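Local coordinates for protein 1-pyrroline-5-carboxylate dehydrogenase (Thermus thermophilus, PDB 1UZB) that probably catalyses the oxidation of glutamate semialdehyde, the open form of 1-pyrroline-5-carboxylate, to glutamate, as a member of the aldehyde dehydrogenase family, at residues Phe6-Phe14 with Val129-Asp140; Ala82-Trp93 with Gly227-Phe235. All coordinates share one frame; numbering follows the deposited sequence.

Contact 1 (Phe6-Phe14 with Val129-Asp140); sequences FRNEPIETF and VEASADVAEAID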
loop_
_atom_site.group_PDB
_atom_site.type_symbol
_atom_site.label_atom_id
_atom_site.label_comp_id
_atom_site.label_asym_id
_atom_site.label_seq_id
_atom_site.Cartn_x
_atom_site.Cartn_y
_atom_site.Cartn_z
ATOM N N PHE A 6 -14.520 6.815 10.095
ATOM C CA PHE A 6 -15.524 7.866 10.122
ATOM C C PHE A 6 -16.843 7.416 9.509
ATOM O O PHE A 6 -16.863 6.735 8.482
ATOM C CB PHE A 6 -15.024 9.087 9.346
ATOM C CG PHE A 6 -16.067 10.150 9.158
ATOM C CD1 PHE A 6 -16.269 11.131 10.124
ATOM C CD2 PHE A 6 -16.879 10.147 8.024
ATOM C CE1 PHE A 6 -17.267 12.093 9.966
ATOM C CE2 PHE A 6 -17.877 11.099 7.854
ATOM C CZ PHE A 6 -18.074 12.075 8.825
ATOM N N ARG A 7 -17.936 7.806 10.157
ATOM C CA ARG A 7 -19.283 7.532 9.678
ATOM C C ARG A 7 -20.079 8.793 9.983
ATOM O O ARG A 7 -19.846 9.440 11.006
ATOM C CB ARG A 7 -19.927 6.347 10.408
ATOM C CG ARG A 7 -19.193 5.022 10.270
ATOM C CD ARG A 7 -20.154 3.845 10.418
ATOM N NE ARG A 7 -20.912 3.886 11.666
ATOM C CZ ARG A 7 -20.401 3.628 12.866
ATOM N NH1 ARG A 7 -19.121 3.306 12.991
ATOM N NH2 ARG A 7 -21.171 3.692 13.944
ATOM N N ASN A 8 -21.000 9.160 9.101
ATOM C CA ASN A 8 -21.810 10.348 9.344
ATOM C C ASN A 8 -22.828 10.110 10.453
ATOM O O ASN A 8 -23.376 9.014 10.587
ATOM C CB ASN A 8 -22.547 10.772 8.070
ATOM C CG ASN A 8 -21.605 11.241 6.980
ATOM O OD1 ASN A 8 -21.153 10.453 6.149
ATOM N ND2 ASN A 8 -21.294 12.532 6.987
ATOM N N GLU A 9 -23.070 11.145 11.252
ATOM C CA GLU A 9 -24.030 11.081 12.348
ATOM C C GLU A 9 -25.427 11.026 11.736
ATOM O O GLU A 9 -25.787 11.877 10.932
ATOM C CB GLU A 9 -23.893 12.330 13.222
ATOM C CG GLU A 9 -24.849 12.429 14.406
ATOM C CD GLU A 9 -24.529 11.454 15.523
ATOM O OE1 GLU A 9 -23.357 11.043 15.644
ATOM O OE2 GLU A 9 -25.450 11.115 16.295
ATOM N N PRO A 10 -26.229 10.012 12.099
ATOM C CA PRO A 10 -27.582 9.901 11.546
ATOM C C PRO A 10 -28.442 11.127 11.838
ATOM O O PRO A 10 -28.403 11.670 12.939
ATOM C CB PRO A 10 -28.126 8.649 12.226
ATOM C CG PRO A 10 -26.902 7.807 12.388
ATOM C CD PRO A 10 -25.888 8.815 12.887
ATOM N N ILE A 11 -29.207 11.562 10.843
ATOM C CA ILE A 11 -30.092 12.711 10.994
ATOM C C ILE A 11 -31.443 12.200 11.486
ATOM O O ILE A 11 -32.091 11.395 10.817
ATOM C CB ILE A 11 -30.279 13.449 9.650
ATOM C CG1 ILE A 11 -28.924 13.963 9.154
ATOM C CG2 ILE A 11 -31.252 14.612 9.816
ATOM C CD1 ILE A 11 -28.966 14.610 7.783
ATOM N N GLU A 12 -31.855 12.666 12.659
ATOM C CA GLU A 12 -33.118 12.247 13.254
ATOM C C GLU A 12 -34.324 12.732 12.455
ATOM O O GLU A 12 -34.392 13.895 12.059
ATOM C CB GLU A 12 -33.198 12.758 14.695
ATOM C CG GLU A 12 -34.458 12.350 15.437
ATOM C CD GLU A 12 -34.652 10.846 15.486
ATOM O OE1 GLU A 12 -33.782 10.144 16.049
ATOM O OE2 GLU A 12 -35.676 10.367 14.960
ATOM N N THR A 13 -35.276 11.828 12.230
ATOM C CA THR A 13 -36.493 12.138 11.485
ATOM C C THR A 13 -37.686 12.317 12.427
ATOM O O THR A 13 -38.736 12.820 12.028
ATOM C CB THR A 13 -36.825 11.015 10.488
ATOM O OG1 THR A 13 -37.005 9.787 11.204
ATOM C CG2 THR A 13 -35.697 10.847 9.478
ATOM N N PHE A 14 -37.515 11.892 13.676
ATOM C CA PHE A 14 -38.555 11.999 14.697
ATOM C C PHE A 14 -39.827 11.239 14.338
ATOM O O PHE A 14 -40.937 11.735 14.537
ATOM C CB PHE A 14 -38.892 13.470 14.963
ATOM C CG PHE A 14 -37.699 14.304 15.320
ATOM C CD1 PHE A 14 -37.015 15.020 14.340
ATOM C CD2 PHE A 14 -37.229 14.340 16.627
ATOM C CE1 PHE A 14 -35.878 15.760 14.662
ATOM C CE2 PHE A 14 -36.095 15.074 16.958
ATOM C CZ PHE A 14 -35.417 15.785 15.975
ATOM N N VAL A 129 -36.342 18.620 11.651
ATOM C CA VAL A 129 -35.332 17.906 10.874
ATOM C C VAL A 129 -34.202 18.810 10.385
ATOM O O VAL A 129 -33.052 18.374 10.305
ATOM C CB VAL A 129 -35.970 17.135 9.692
ATOM C CG1 VAL A 129 -36.996 16.142 10.221
ATOM C CG2 VAL A 129 -36.599 18.106 8.710
ATOM N N GLU A 130 -34.512 20.061 10.052
ATOM C CA GLU A 130 -33.461 20.979 9.626
ATOM C C GLU A 130 -32.517 21.186 10.815
ATOM O O GLU A 130 -31.297 21.251 10.649
ATOM C CB GLU A 130 -34.059 22.321 9.190
ATOM C CG GLU A 130 -34.784 22.303 7.841
ATOM C CD GLU A 130 -33.868 22.001 6.659
ATOM O OE1 GLU A 130 -32.668 22.349 6.716
ATOM O OE2 GLU A 130 -34.356 21.434 5.657
ATOM N N ALA A 131 -33.083 21.278 12.016
ATOM C CA ALA A 131 -32.274 21.457 13.215
ATOM C C ALA A 131 -31.400 20.224 13.462
ATOM O O ALA A 131 -30.215 20.349 13.768
ATOM C CB ALA A 131 -33.172 21.718 14.424
ATOM N N SER A 132 -31.979 19.036 13.320
ATOM C CA SER A 132 -31.218 17.811 13.543
ATOM C C SER A 132 -30.078 17.675 12.534
ATOM O O SER A 132 -28.974 17.257 12.888
ATOM C CB SER A 132 -32.137 16.591 13.465
ATOM O OG SER A 132 -31.428 15.402 13.750
ATOM N N ALA A 133 -30.334 18.030 11.279
ATOM C CA ALA A 133 -29.298 17.937 10.254
ATOM C C ALA A 133 -28.132 18.870 10.569
ATOM O O ALA A 133 -26.973 18.527 10.340
ATOM C CB ALA A 133 -29.883 18.275 8.884
ATOM N N ASP A 134 -28.452 20.046 11.100
ATOM C CA ASP A 134 -27.461 21.061 11.451
ATOM C C ASP A 134 -26.520 20.513 12.530
ATOM O O ASP A 134 -25.301 20.499 12.359
ATOM C CB ASP A 134 -28.197 22.318 11.949
ATOM C CG ASP A 134 -27.293 23.533 12.095
ATOM O OD1 ASP A 134 -26.170 23.398 12.619
ATOM O OD2 ASP A 134 -27.731 24.639 11.708
ATOM N N VAL A 135 -27.086 20.047 13.638
ATOM C CA VAL A 135 -26.269 19.514 14.722
ATOM C C VAL A 135 -25.487 18.273 14.285
ATOM O O VAL A 135 -24.326 18.092 14.674
ATOM C CB VAL A 135 -27.138 19.186 15.953
ATOM C CG1 VAL A 135 -26.276 18.597 17.059
ATOM C CG2 VAL A 135 -27.826 20.460 16.450
ATOM N N ALA A 136 -26.114 17.418 13.480
ATOM C CA ALA A 136 -25.447 16.214 12.994
ATOM C C ALA A 136 -24.211 16.591 12.176
ATOM O O ALA A 136 -23.168 15.947 12.283
ATOM C CB ALA A 136 -26.409 15.390 12.151
ATOM N N GLU A 137 -24.330 17.638 11.364
ATOM C CA GLU A 137 -23.216 18.101 10.542
ATOM C C GLU A 137 -22.085 18.634 11.427
ATOM O O GLU A 137 -20.914 18.431 11.122
ATOM C CB GLU A 137 -23.682 19.195 9.579
ATOM C CG GLU A 137 -22.612 19.650 8.595
ATOM C CD GLU A 137 -23.084 20.773 7.691
ATOM O OE1 GLU A 137 -24.226 20.700 7.197
ATOM O OE2 GLU A 137 -22.307 21.722 7.463
ATOM N N ALA A 138 -22.436 19.324 12.511
ATOM C CA ALA A 138 -21.433 19.860 13.434
ATOM C C ALA A 138 -20.622 18.709 14.036
ATOM O O ALA A 138 -19.396 18.770 14.105
ATOM C CB ALA A 138 -22.117 20.655 14.546
ATOM N N ILE A 139 -21.322 17.667 14.479
ATOM C CA ILE A 139 -20.665 16.501 15.048
ATOM C C ILE A 139 -19.762 15.898 13.969
ATOM O O ILE A 139 -18.612 15.542 14.240
ATOM C CB ILE A 139 -21.712 15.470 15.523
ATOM C CG1 ILE A 139 -22.502 16.045 16.703
ATOM C CG2 ILE A 139 -21.030 14.176 15.926
ATOM C CD1 ILE A 139 -23.774 15.285 17.022
ATOM N N ASP A 140 -20.275 15.812 12.742
ATOM C CA ASP A 140 -19.491 15.267 11.633
ATOM C C ASP A 140 -18.191 16.039 11.416
ATOM O O ASP A 140 -17.142 15.434 11.203
ATOM C CB ASP A 140 -20.288 15.277 10.320
ATOM C CG ASP A 140 -21.357 14.200 10.262
ATOM O OD1 ASP A 140 -21.367 13.301 11.131
ATOM O OD2 ASP A 140 -22.186 14.247 9.325
HETATM O O HOH W 1 -19.736 11.668 12.605
HETATM O O HOH W 2 -24.874 13.772 9.187
#

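Contact 2 (Ala82-Trp93 with Gly227-Phe235); sequences AAWKAFKTWKDW and GFPPGVVNF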
loop_
_atom_site.group_PDB
_atom_site.type_symbol
_atom_site.label_atom_id
_atom_site.label_comp_id
_atom_site.label_asym_id
_atom_site.label_seq_id
_atom_site.Cartn_x
_atom_site.Cartn_y
_atom_site.Cartn_z
ATOM N N ALA A 82 -4.778 36.455 24.223
ATOM C CA ALA A 82 -4.939 35.125 24.797
ATOM C C ALA A 82 -4.697 34.042 23.750
ATOM O O ALA A 82 -4.081 33.015 24.040
ATOM C CB ALA A 82 -6.335 34.973 25.390
ATOM N N ALA A 83 -5.177 34.279 22.534
ATOM C CA ALA A 83 -5.025 33.320 21.447
ATOM C C ALA A 83 -3.564 33.116 21.057
ATOM O O ALA A 83 -3.143 31.990 20.781
ATOM C CB ALA A 83 -5.835 33.772 20.241
ATOM N N TRP A 84 -2.784 34.193 21.028
ATOM C CA TRP A 84 -1.378 34.053 20.670
ATOM C C TRP A 84 -0.594 33.387 21.788
ATOM O O TRP A 84 0.313 32.598 21.537
ATOM C CB TRP A 84 -0.753 35.407 20.330
ATOM C CG TRP A 84 -1.019 35.819 18.917
ATOM C CD1 TRP A 84 -1.826 36.832 18.495
ATOM C CD2 TRP A 84 -0.501 35.196 17.735
ATOM N NE1 TRP A 84 -1.847 36.880 17.121
ATOM C CE2 TRP A 84 -1.042 35.887 16.629
ATOM C CE3 TRP A 84 0.370 34.122 17.502
ATOM C CZ2 TRP A 84 -0.744 35.540 15.307
ATOM C CZ3 TRP A 84 0.670 33.777 16.178
ATOM C CH2 TRP A 84 0.111 34.488 15.102
ATOM N N LYS A 85 -0.945 33.707 23.029
ATOM C CA LYS A 85 -0.264 33.099 24.163
ATOM C C LYS A 85 -0.536 31.593 24.154
ATOM O O LYS A 85 0.362 30.785 24.398
ATOM C CB LYS A 85 -0.760 33.722 25.470
ATOM C CG LYS A 85 -0.039 33.224 26.706
ATOM C CD LYS A 85 -0.538 33.929 27.952
ATOM C CE LYS A 85 0.215 33.457 29.183
ATOM N NZ LYS A 85 1.673 33.743 29.071
ATOM N N ALA A 86 -1.776 31.218 23.856
ATOM C CA ALA A 86 -2.150 29.809 23.813
ATOM C C ALA A 86 -1.459 29.093 22.653
ATOM O O ALA A 86 -1.009 27.950 22.789
ATOM C CB ALA A 86 -3.664 29.678 23.683
ATOM N N PHE A 87 -1.371 29.768 21.513
ATOM C CA PHE A 87 -0.742 29.189 20.333
ATOM C C PHE A 87 0.668 28.678 20.618
ATOM O O PHE A 87 1.055 27.611 20.137
ATOM C CB PHE A 87 -0.690 30.220 19.206
ATOM C CG PHE A 87 -0.004 29.728 17.964
ATOM C CD1 PHE A 87 -0.586 28.741 17.171
ATOM C CD2 PHE A 87 1.227 30.250 17.584
ATOM C CE1 PHE A 87 0.052 28.287 16.016
ATOM C CE2 PHE A 87 1.873 29.803 16.432
ATOM C CZ PHE A 87 1.286 28.822 15.648
ATOM N N LYS A 88 1.426 29.438 21.405
ATOM C CA LYS A 88 2.802 29.067 21.733
ATOM C C LYS A 88 2.957 27.634 22.220
ATOM O O LYS A 88 3.946 26.974 21.900
ATOM C CB LYS A 88 3.387 30.022 22.779
ATOM C CG LYS A 88 3.804 31.373 22.224
ATOM C CD LYS A 88 4.431 32.243 23.304
ATOM C CE LYS A 88 4.951 33.553 22.733
ATOM N NZ LYS A 88 3.877 34.338 22.063
ATOM N N THR A 89 1.992 27.153 22.999
ATOM C CA THR A 89 2.056 25.787 23.506
ATOM C C THR A 89 1.125 24.817 22.778
ATOM O O THR A 89 1.464 23.652 22.600
ATOM C CB THR A 89 1.756 25.730 25.023
ATOM O OG1 THR A 89 0.510 26.382 25.299
ATOM C CG2 THR A 89 2.873 26.405 25.808
ATOM N N TRP A 90 -0.038 25.300 22.345
ATOM C CA TRP A 90 -1.002 24.458 21.637
ATOM C C TRP A 90 -0.408 23.882 20.351
ATOM O O TRP A 90 -0.670 22.731 19.991
ATOM C CB TRP A 90 -2.261 25.278 21.328
ATOM C CG TRP A 90 -3.341 24.553 20.565
ATOM C CD1 TRP A 90 -3.801 24.855 19.312
ATOM C CD2 TRP A 90 -4.128 23.445 21.025
ATOM N NE1 TRP A 90 -4.826 24.007 18.966
ATOM C CE2 TRP A 90 -5.049 23.132 19.997
ATOM C CE3 TRP A 90 -4.147 22.688 22.205
ATOM C CZ2 TRP A 90 -5.979 22.096 20.113
ATOM C CZ3 TRP A 90 -5.075 21.656 22.322
ATOM C CH2 TRP A 90 -5.977 21.372 21.279
ATOM N N LYS A 91 0.405 24.677 19.666
ATOM C CA LYS A 91 1.024 24.229 18.424
ATOM C C LYS A 91 1.972 23.057 18.668
ATOM O O LYS A 91 2.252 22.287 17.746
ATOM C CB LYS A 91 1.801 25.376 17.773
ATOM C CG LYS A 91 3.078 25.750 18.514
ATOM C CD LYS A 91 3.739 26.974 17.902
ATOM C CE LYS A 91 5.058 27.279 18.591
ATOM N NZ LYS A 91 6.053 26.193 18.388
ATOM N N ASP A 92 2.465 22.928 19.900
ATOM C CA ASP A 92 3.396 21.854 20.244
ATOM C C ASP A 92 2.744 20.564 20.739
ATOM O O ASP A 92 3.430 19.570 20.968
ATOM C CB ASP A 92 4.418 22.329 21.284
ATOM C CG ASP A 92 5.351 23.396 20.747
ATOM O OD1 ASP A 92 5.615 23.407 19.526
ATOM O OD2 ASP A 92 5.834 24.219 21.553
ATOM N N TRP A 93 1.429 20.580 20.933
ATOM C CA TRP A 93 0.729 19.375 21.366
ATOM C C TRP A 93 0.863 18.308 20.285
ATOM O O TRP A 93 0.804 18.618 19.093
ATOM C CB TRP A 93 -0.770 19.641 21.539
ATOM C CG TRP A 93 -1.201 20.183 22.859
ATOM C CD1 TRP A 93 -0.655 21.236 23.537
ATOM C CD2 TRP A 93 -2.327 19.750 23.630
ATOM N NE1 TRP A 93 -1.375 21.486 24.681
ATOM C CE2 TRP A 93 -2.406 20.588 24.762
ATOM C CE3 TRP A 93 -3.279 18.734 23.471
ATOM C CZ2 TRP A 93 -3.402 20.443 25.734
ATOM C CZ3 TRP A 93 -4.270 18.590 24.435
ATOM C CH2 TRP A 93 -4.322 19.441 25.553
ATOM N N GLY A 227 -12.363 20.713 27.573
ATOM C CA GLY A 227 -11.047 20.992 28.115
ATOM C C GLY A 227 -10.030 21.673 27.224
ATOM O O GLY A 227 -8.830 21.537 27.456
ATOM N N PHE A 228 -10.473 22.387 26.197
ATOM C CA PHE A 228 -9.518 23.095 25.351
ATOM C C PHE A 228 -8.754 24.067 26.249
ATOM O O PHE A 228 -9.351 24.768 27.065
ATOM C CB PHE A 228 -10.238 23.864 24.242
ATOM C CG PHE A 228 -10.657 23.004 23.084
ATOM C CD1 PHE A 228 -9.744 22.656 22.094
ATOM C CD2 PHE A 228 -11.956 22.514 22.996
ATOM C CE1 PHE A 228 -10.117 21.833 21.035
ATOM C CE2 PHE A 228 -12.340 21.689 21.940
ATOM C CZ PHE A 228 -11.418 21.348 20.958
ATOM N N PRO A 229 -7.419 24.103 26.127
ATOM C CA PRO A 229 -6.612 25.007 26.953
ATOM C C PRO A 229 -7.036 26.464 26.801
ATOM O O PRO A 229 -7.541 26.872 25.755
ATOM C CB PRO A 229 -5.195 24.766 26.445
ATOM C CG PRO A 229 -5.239 23.327 26.009
ATOM C CD PRO A 229 -6.563 23.238 25.295
ATOM N N PRO A 230 -6.831 27.273 27.850
ATOM C CA PRO A 230 -7.210 28.686 27.788
ATOM C C PRO A 230 -6.619 29.397 26.574
ATOM O O PRO A 230 -5.432 29.252 26.276
ATOM C CB PRO A 230 -6.664 29.243 29.099
ATOM C CG PRO A 230 -6.775 28.070 30.027
ATOM C CD PRO A 230 -6.267 26.937 29.169
ATOM N N GLY A 231 -7.462 30.153 25.879
ATOM C CA GLY A 231 -7.013 30.897 24.716
ATOM C C GLY A 231 -7.085 30.186 23.373
ATOM O O GLY A 231 -7.029 30.845 22.337
ATOM N N VAL A 232 -7.206 28.861 23.373
ATOM C CA VAL A 232 -7.261 28.125 22.112
ATOM C C VAL A 232 -8.503 28.489 21.294
ATOM O O VAL A 232 -8.417 28.653 20.078
ATOM C CB VAL A 232 -7.171 26.604 22.370
ATOM C CG1 VAL A 232 -7.345 25.833 21.073
ATOM C CG2 VAL A 232 -5.811 26.280 22.977
ATOM N N VAL A 233 -9.648 28.619 21.960
ATOM C CA VAL A 233 -10.887 29.036 21.301
ATOM C C VAL A 233 -11.513 30.148 22.141
ATOM O O VAL A 233 -11.587 30.047 23.376
ATOM C CB VAL A 233 -11.910 27.879 21.124
ATOM C CG1 VAL A 233 -11.402 26.894 20.069
ATOM C CG2 VAL A 233 -12.170 27.184 22.448
ATOM N N ASN A 234 -11.956 31.204 21.465
ATOM C CA ASN A 234 -12.542 32.361 22.130
ATOM C C ASN A 234 -13.839 32.756 21.430
ATOM O O ASN A 234 -13.940 32.710 20.200
ATOM C CB ASN A 234 -11.524 33.503 22.123
ATOM C CG ASN A 234 -10.182 33.079 22.711
ATOM O OD1 ASN A 234 -9.979 33.101 23.928
ATOM N ND2 ASN A 234 -9.268 32.660 21.844
ATOM N N PHE A 235 -14.822 33.146 22.236
ATOM C CA PHE A 235 -16.167 33.500 21.787
ATOM C C PHE A 235 -16.441 34.995 21.946
ATOM O O PHE A 235 -16.504 35.498 23.071
ATOM C CB PHE A 235 -17.150 32.674 22.626
ATOM C CG PHE A 235 -18.599 32.909 22.312
ATOM C CD1 PHE A 235 -19.463 33.353 23.308
ATOM C CD2 PHE A 235 -19.120 32.621 21.056
ATOM C CE1 PHE A 235 -20.821 33.502 23.064
ATOM C CE2 PHE A 235 -20.482 32.767 20.800
ATOM C CZ PHE A 235 -21.332 33.208 21.809
HETATM O O HOH W 3 -3.921 32.179 26.723
#

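Contact 1 (Phe6-Phe14 with Val129-Asp140)
Asp140 OD1 takes two hydrogen bonds, one from the backbone N of Glu9 at 2.8 Å, received on its syn lone pair, and one from a water that also donates to Arg7 O. Here the extended N-terminal arm of this aldehyde dehydrogenase, 6-14, runs along the outside of helix 128-149, and Asp140 fastens its first half. The other oxygen, OD2, receives Asn8 ND2 at 3.0 Å in a nearly straight bond (169°), which comes from above the carboxylate plane while lying in the plane of the Asn8 amide; ND2 also donates to Val480 O. A second water joins OD2 to Glu9 O. A short acid suits this place, since its two oxygens can take the separate N-H groups of a chain that forms no regular helix or strand. An alanine in its place would probably leave the Glu9 N-H without its acceptor and both waters loosely held, so that this end of the arm could drift from the helix.

Glu9 sets CG beside its carbonyl carbon (chi1 179°), which lays CG against Ala136 CB and Ile139 CD1 and carries the carboxylate on to salt bridges with Lys113 and Arg110. Farther along, small helix residues let the arm come close: Ile11 rests CD1 on Ala133 CB at 3.9 Å, and its CG1 lies near Ala136 CB. In the conformer described, one of two modelled for Ser132, OG accepts the N-H of Glu12 at 3.0 Å in a bent bond (137°) and is also hydrogen-bonded to Glu117. At the far end, the Glu12 chain bends back toward the next residues: OE2 accepts Phe14 N through its anti lone pair at 2.7 Å, and CG sits 3.4 Å above the centre of the Phe14 ring.

Contact 2 (Ala82-Trp93 with Gly227-Phe235)
Trp90 of helix 73-90 lays its indole on Val232 and Pro229, in the loop that leads to strand 233-235 of what is probably the cofactor-binding domain, as in other aldehyde dehydrogenases. Trp90 CB starts 4.0 Å from Val232 CG2. With CG anti to the backbone N (chi1 179°), the indole swings across this valine: Trp90 CG and CD2 lie against Val232 CG2, while Val232 CG1 stands over one face of the five-membered ring, 3.8 Å from its centroid and 14° off the normal, a CH-pi contact. NE1 donates to Val198 O, so the buried N-H is satisfied. Farther out, Trp90 CZ3 meets Pro229 CD at 3.7 Å, and CH2, at the tip, touches Phe228 CD1. CZ3 stands over the centre of one face of the Trp93 ring, whose CZ2 touches Pro229 CG at 3.4 Å; proline offers both indoles a rigid aliphatic surface.

Nearer the start of the segment the helix meets the type II turn Pro229-Val232. Gly231 has positive phi, and a side chain there would strike Ala82 O and Ala86 CB, so glycine lets the backbones close in. Ala83 CA approaches Gly231 O at 3.3 Å in a CA-H...O contact, and Ala86 CB nears Pro230 O. Asn234 ND2 donates to that same Gly231 O and also to Val204 O, bracing the turn against the neighbouring strand.

No direct hydrogen bond crosses between the segments; one water donates to Ala82 O and, weakly, to Pro230 O. Adhesion therefore rests on shape and apolar surface, with small alanines admitting the turn and broad indoles filling the space beside it.

Overall arrangement
The two contacts have centres about 28 Å apart and nearest atoms about 11 Å apart. Along the chain their segments alternate: 6-14, 82-93, 129-140, 227-235. Contact 1 lies nearer the chain's centre and ties the N-terminal arm, just before helix 17-32, to helix 128-149; contact 2 joins helix 73-90 to the entry of strand 233-235, in the sheet that also holds strands 165-180 and 203-207. Helix 95-111 reaches both, touching Ile139 in contact 1 and Trp90 in contact 2. Both places, which pin segments onto helices 128-149 and 73-90, also border other subunits of the six-chain assembly: Phe6 packs on Val160 of the second subunit and Pro229 on Glu455 of the third.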